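Local coordinates for methyl-accepting chemotaxis protein (Vibrio parahaemolyticus, PDB 4EXO) that probably senses small-molecule signals for chemotaxis, binding pyruvic acid in the pocket of its periplasmic Cache (PAS-like) domain, at residues A[44-49]-A[69-74]; A[129-132]-A[137-140]. All blocks are in the same frame, centred on the assembly; numbering follows the deposited sequence. Where two conformers were deposited one is given.

Interaction 1 of 2, residues A[44-49]-A[69-74]. With PYR (pyruvic acid), chain B.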
loop_
_atom_site.group_PDB
_atom_site.type_symbol
_atom_site.label_atom_id
_atom_site.label_comp_id
_atom_site.label_asym_id
_atom_site.label_seq_id
_atom_site.Cartn_x
_atom_site.Cartn_y
_atom_site.Cartn_z
ATOM N N ALA A 44 3.429 -10.794 14.888
ATOM C CA ALA A 44 3.270 -11.107 13.463
ATOM C C ALA A 44 2.867 -9.867 12.628
ATOM O O ALA A 44 3.293 -9.710 11.462
ATOM C CB ALA A 44 2.241 -12.246 13.281
ATOM N N ALA A 45 2.023 -9.014 13.213
ATOM C CA ALA A 45 1.631 -7.766 12.541
ATOM C C ALA A 45 2.820 -6.814 12.421
ATOM O O ALA A 45 2.998 -6.175 11.387
ATOM C CB ALA A 45 0.481 -7.096 13.273
ATOM N N LYS A 46 3.626 -6.691 13.476
ATOM C CA LYS A 46 4.860 -5.911 13.375
ATOM C C LYS A 46 5.752 -6.333 12.241
ATOM O O LYS A 46 6.269 -5.472 11.535
ATOM C CB LYS A 46 5.715 -5.939 14.665
ATOM C CG LYS A 46 5.131 -5.219 15.840
ATOM C CD LYS A 46 6.054 -5.436 17.071
ATOM C CE LYS A 46 7.502 -4.994 16.766
ATOM N NZ LYS A 46 8.408 -5.112 17.960
ATOM N N GLU A 47 5.924 -7.637 12.044
ATOM C CA GLU A 47 6.810 -8.125 10.987
ATOM C C GLU A 47 6.359 -7.776 9.562
ATOM O O GLU A 47 7.192 -7.506 8.667
ATOM C CB GLU A 47 7.054 -9.621 11.185
ATOM C CG GLU A 47 7.827 -9.852 12.473
ATOM C CD GLU A 47 7.966 -11.309 12.832
ATOM O OE1 GLU A 47 7.742 -12.165 11.941
ATOM O OE2 GLU A 47 8.307 -11.583 14.004
ATOM N N ILE A 48 5.047 -7.747 9.356
ATOM C CA ILE A 48 4.470 -7.313 8.096
ATOM C C ILE A 48 4.630 -5.791 7.922
ATOM O O ILE A 48 5.088 -5.315 6.878
ATOM C CB ILE A 48 2.958 -7.679 8.007
ATOM C CG1 ILE A 48 2.796 -9.217 7.968
ATOM C CG2 ILE A 48 2.348 -7.014 6.781
ATOM C CD1 ILE A 48 1.407 -9.680 8.279
ATOM N N LEU A 49 4.261 -5.020 8.937
ATOM C CA LEU A 49 4.253 -3.553 8.726
ATOM C C LEU A 49 5.671 -3.001 8.590
ATOM O O LEU A 49 5.901 -2.053 7.840
ATOM C CB LEU A 49 3.538 -2.847 9.874
ATOM C CG LEU A 49 2.003 -3.045 9.958
ATOM C CD1 LEU A 49 1.536 -2.719 11.374
ATOM C CD2 LEU A 49 1.329 -2.155 8.926
ATOM N N ASN A 69 7.543 3.860 21.545
ATOM C CA ASN A 69 7.592 3.227 20.221
ATOM C C ASN A 69 7.276 1.736 20.284
ATOM O O ASN A 69 7.868 0.991 21.082
ATOM C CB ASN A 69 8.957 3.456 19.554
ATOM C CG ASN A 69 8.977 2.915 18.139
ATOM O OD1 ASN A 69 9.423 1.804 17.920
ATOM N ND2 ASN A 69 8.408 3.675 17.190
ATOM N N THR A 70 6.331 1.295 19.456
ATOM C CA THR A 70 6.000 -0.111 19.389
ATOM C C THR A 70 6.504 -0.777 18.097
ATOM O O THR A 70 6.706 -2.000 18.062
ATOM C CB THR A 70 4.487 -0.346 19.529
ATOM O OG1 THR A 70 3.776 0.329 18.492
ATOM C CG2 THR A 70 3.996 0.204 20.897
ATOM N N LEU A 71 6.708 -0.004 17.037
ATOM C CA LEU A 71 7.436 -0.591 15.899
ATOM C C LEU A 71 8.077 0.527 15.131
ATOM O O LEU A 71 7.538 1.647 15.102
ATOM C CB LEU A 71 6.494 -1.416 15.023
ATOM C CG LEU A 71 5.415 -0.648 14.234
ATOM C CD1 LEU A 71 5.849 -0.338 12.765
ATOM C CD2 LEU A 71 4.116 -1.456 14.223
ATOM N N HIS A 72 9.243 0.284 14.534
ATOM C CA HIS A 72 9.819 1.310 13.647
ATOM C C HIS A 72 10.542 0.589 12.502
ATOM O O HIS A 72 11.470 -0.202 12.750
ATOM C CB HIS A 72 10.774 2.274 14.397
ATOM C CG HIS A 72 10.936 3.580 13.676
ATOM N ND1 HIS A 72 11.691 3.709 12.519
ATOM C CD2 HIS A 72 10.328 4.777 13.868
ATOM C CE1 HIS A 72 11.591 4.955 12.075
ATOM N NE2 HIS A 72 10.767 5.620 12.876
ATOM N N ALA A 73 10.086 0.812 11.269
ATOM C CA ALA A 73 10.604 0.058 10.113
ATOM C C ALA A 73 12.081 0.369 9.834
ATOM O O ALA A 73 12.810 -0.497 9.358
ATOM C CB ALA A 73 9.784 0.376 8.836
ATOM N N ILE A 74 12.483 1.612 10.080
ATOM C CA ILE A 74 13.829 2.092 9.732
ATOM C C ILE A 74 14.845 1.904 10.872
ATOM O O ILE A 74 16.006 1.520 10.632
ATOM C CB ILE A 74 13.766 3.583 9.300
ATOM C CG1 ILE A 74 12.808 3.760 8.076
ATOM C CG2 ILE A 74 15.167 4.202 9.018
ATOM C CD1 ILE A 74 13.237 2.943 6.776
HETATM C C PYR B . 8.859 8.733 11.985
HETATM O O PYR B . 8.500 9.707 11.177
HETATM O OXT PYR B . 9.636 7.774 11.519
HETATM C CA PYR B . 8.435 8.708 13.334
HETATM O O3 PYR B . 8.833 7.721 14.047
HETATM C CB PYR B . 7.577 9.785 13.986
HETATM O O HOH W 1 6.604 -3.843 19.961
#
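In this PAS-like Cache domain the helix 42-51 packs against the outer strand 69-72 of the antiparallel sheet, where Lys46 and Leu49 meet Thr70 and Leu71. The two axes run 42° apart. Lys46 reaches across to the strand, and its aliphatic chain slides past the Leu71 side chain in the opposite direction, with Lys46 CE 4.1 Å from Leu71 CB and 3.4 Å from Thr70 O. A bend at chi3 (56°) turns the end of the chain toward a water, which accepts from Lys46 NZ at 3.0 Å and donates to Thr70 O at 2.6 Å. Lysine suits this partly exposed place: its methylenes pack on Leu71 while the ammonium reaches water and a salt bridge with Glu79. One helical turn on, Leu49 CD1 touches Leu71 CD2 at 4.0 Å, the side chains crossing at about a right angle; both leucines are buried, and their branched apolar ends fill the space between helix and strand. A classic beta bulge, in which Thr70 and Leu71 together stand opposite Ala62 of strand 61-63, interrupts the strand here. Next along, His72 points away from the helix into the ligand pocket, and its NE2 donates to OXT of pyruvic acid at 2.8 Å. The Glu79 carboxylate joins Lys46 NZ to the backbone N of His72; the nearby lysine charge probably stabilises it as the anion.

Interaction 2 of 2, residues A[129-132]-A[137-140]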
loop_
_atom_site.group_PDB
_atom_site.type_symbol
_atom_site.label_atom_id
_atom_site.label_comp_id
_atom_site.label_asym_id
_atom_site.label_seq_id
_atom_site.Cartn_x
_atom_site.Cartn_y
_atom_site.Cartn_z
ATOM N N GLU A 129 -3.242 6.833 12.091
ATOM C CA GLU A 129 -4.551 6.319 12.463
ATOM C C GLU A 129 -4.414 5.511 13.748
ATOM O O GLU A 129 -3.382 4.855 13.998
ATOM C CB GLU A 129 -5.165 5.484 11.316
ATOM C CG GLU A 129 -5.837 6.368 10.233
ATOM C CD GLU A 129 -6.489 5.557 9.053
ATOM O OE1 GLU A 129 -6.593 4.287 9.183
ATOM O OE2 GLU A 129 -6.860 6.222 8.019
ATOM N N TYR A 130 -5.432 5.595 14.596
ATOM C CA TYR A 130 -5.376 4.933 15.906
ATOM C C TYR A 130 -6.057 3.569 15.848
ATOM O O TYR A 130 -7.203 3.463 15.354
ATOM C CB TYR A 130 -6.041 5.833 16.965
ATOM C CG TYR A 130 -5.975 5.256 18.369
ATOM C CD1 TYR A 130 -4.758 4.845 18.917
ATOM C CD2 TYR A 130 -7.128 5.117 19.152
ATOM C CE1 TYR A 130 -4.678 4.310 20.208
ATOM C CE2 TYR A 130 -7.069 4.581 20.446
ATOM C CZ TYR A 130 -5.843 4.168 20.966
ATOM O OH TYR A 130 -5.751 3.632 22.240
ATOM N N LEU A 131 -5.341 2.537 16.288
ATOM C CA LEU A 131 -5.813 1.156 16.323
ATOM C C LEU A 131 -6.037 0.757 17.786
ATOM O O LEU A 131 -5.119 0.294 18.487
ATOM C CB LEU A 131 -4.785 0.223 15.675
ATOM C CG LEU A 131 -4.534 0.410 14.174
ATOM C CD1 LEU A 131 -3.429 -0.556 13.748
ATOM C CD2 LEU A 131 -5.811 0.133 13.381
ATOM N N GLN A 132 -7.252 0.983 18.266
ATOM C CA GLN A 132 -7.450 1.021 19.719
ATOM C C GLN A 132 -7.206 -0.314 20.441
ATOM O O GLN A 132 -6.788 -0.319 21.609
ATOM C CB GLN A 132 -8.846 1.574 20.041
ATOM C CG GLN A 132 -9.969 0.742 19.449
ATOM C CD GLN A 132 -10.434 -0.383 20.392
ATOM O OE1 GLN A 132 -10.021 -0.460 21.574
ATOM N NE2 GLN A 132 -11.275 -1.271 19.863
ATOM N N VAL A 137 -0.864 3.967 17.693
ATOM C CA VAL A 137 -0.949 5.076 16.756
ATOM C C VAL A 137 0.022 4.700 15.643
ATOM O O VAL A 137 1.252 4.799 15.810
ATOM C CB VAL A 137 -0.539 6.394 17.427
ATOM C CG1 VAL A 137 -0.539 7.548 16.400
ATOM C CG2 VAL A 137 -1.489 6.728 18.586
ATOM N N LEU A 138 -0.553 4.208 14.556
ATOM C CA LEU A 138 0.215 3.692 13.401
ATOM C C LEU A 138 0.333 4.832 12.392
ATOM O O LEU A 138 -0.678 5.416 12.032
ATOM C CB LEU A 138 -0.541 2.525 12.761
ATOM C CG LEU A 138 0.046 1.893 11.479
ATOM C CD1 LEU A 138 1.435 1.277 11.778
ATOM C CD2 LEU A 138 -0.895 0.823 10.886
ATOM N N GLY A 139 1.546 5.111 11.916
ATOM C CA GLY A 139 1.775 6.287 11.071
ATOM C C GLY A 139 2.704 6.024 9.898
ATOM O O GLY A 139 3.443 5.047 9.903
ATOM N N THR A 140 2.658 6.907 8.907
ATOM C CA THR A 140 3.627 6.915 7.834
ATOM C C THR A 140 3.741 8.381 7.411
ATOM O O THR A 140 3.256 9.279 8.124
ATOM C CB THR A 140 3.221 5.967 6.644
ATOM O OG1 THR A 140 4.267 6.022 5.643
ATOM C CG2 THR A 140 1.912 6.413 5.989
#
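Glu129 and Leu138 face each other as an antiparallel hydrogen-bonded pair in the beta hairpin formed by strands 120-131 and 136-143 of the Cache-domain sheet. Glu129 N donates to Leu138 O at 2.9 Å, and Leu138 N returns a bond to Glu129 O at 3.0 Å. One step nearer the turn, Tyr130 and Val137 make a non-hydrogen-bonded pair, their CA atoms 4.5 Å apart. Here the side chains cross at about a right angle: Tyr130 CD1 lies 3.8 Å from Val137 CG2, the methyl meeting the ring obliquely. On the face that carries Leu138, a further apolar touch comes from Leu131, whose CD1 reaches Leu138 CD2 at 4.1 Å.

The alternation of side chains sorts what lies beyond. Val137 and Tyr130 pack on helix 94-104, both touching Ser102, whereas Leu138 and Glu129 turn to the other face, where both touch Met22 of the long helix 2-28 and Glu129 also meets Val26. A compact beta-branched valine suits its buried strand position, while glutamate and tyrosine, each partly exposed, combine apolar carbons with a polar end. Those ends find partners close by in the chain, Glu129 OE2 being hydrogen-bonded to Tyr127 OH and Tyr130 OH to Asp135 OD1 in the hairpin turn. With CG of Tyr130 anti to the backbone N (chi1 -177°), one face of the ring comes over its own chain two residues on, and Gln132 CA sits 3.6 Å above the ring plane, offset toward the rim.

The two contacts lie on one antiparallel sheet with their centres 12 Å apart. Across it the strands run 69-72, 61-63, 136-143, 120-131, 108-115, so strand 61-63 separates the strand of interaction 1 from the hairpin of interaction 2. Along the chain they come in series: 44-49 and 69-74 are both passed before 129-132 and 137-140 begin. They nevertheless touch directly, Leu49 CD1 packing on Leu138 CD1 at 4.0 Å, so helix 42-51 bridges the outer strand and the hairpin. Leu71, next to the pyruvic acid-binding His72 on the outer strand, packs on Leu49, Leu49 on Leu138, and Leu138 on Met22 of helix 2-28, all within one Cache domain.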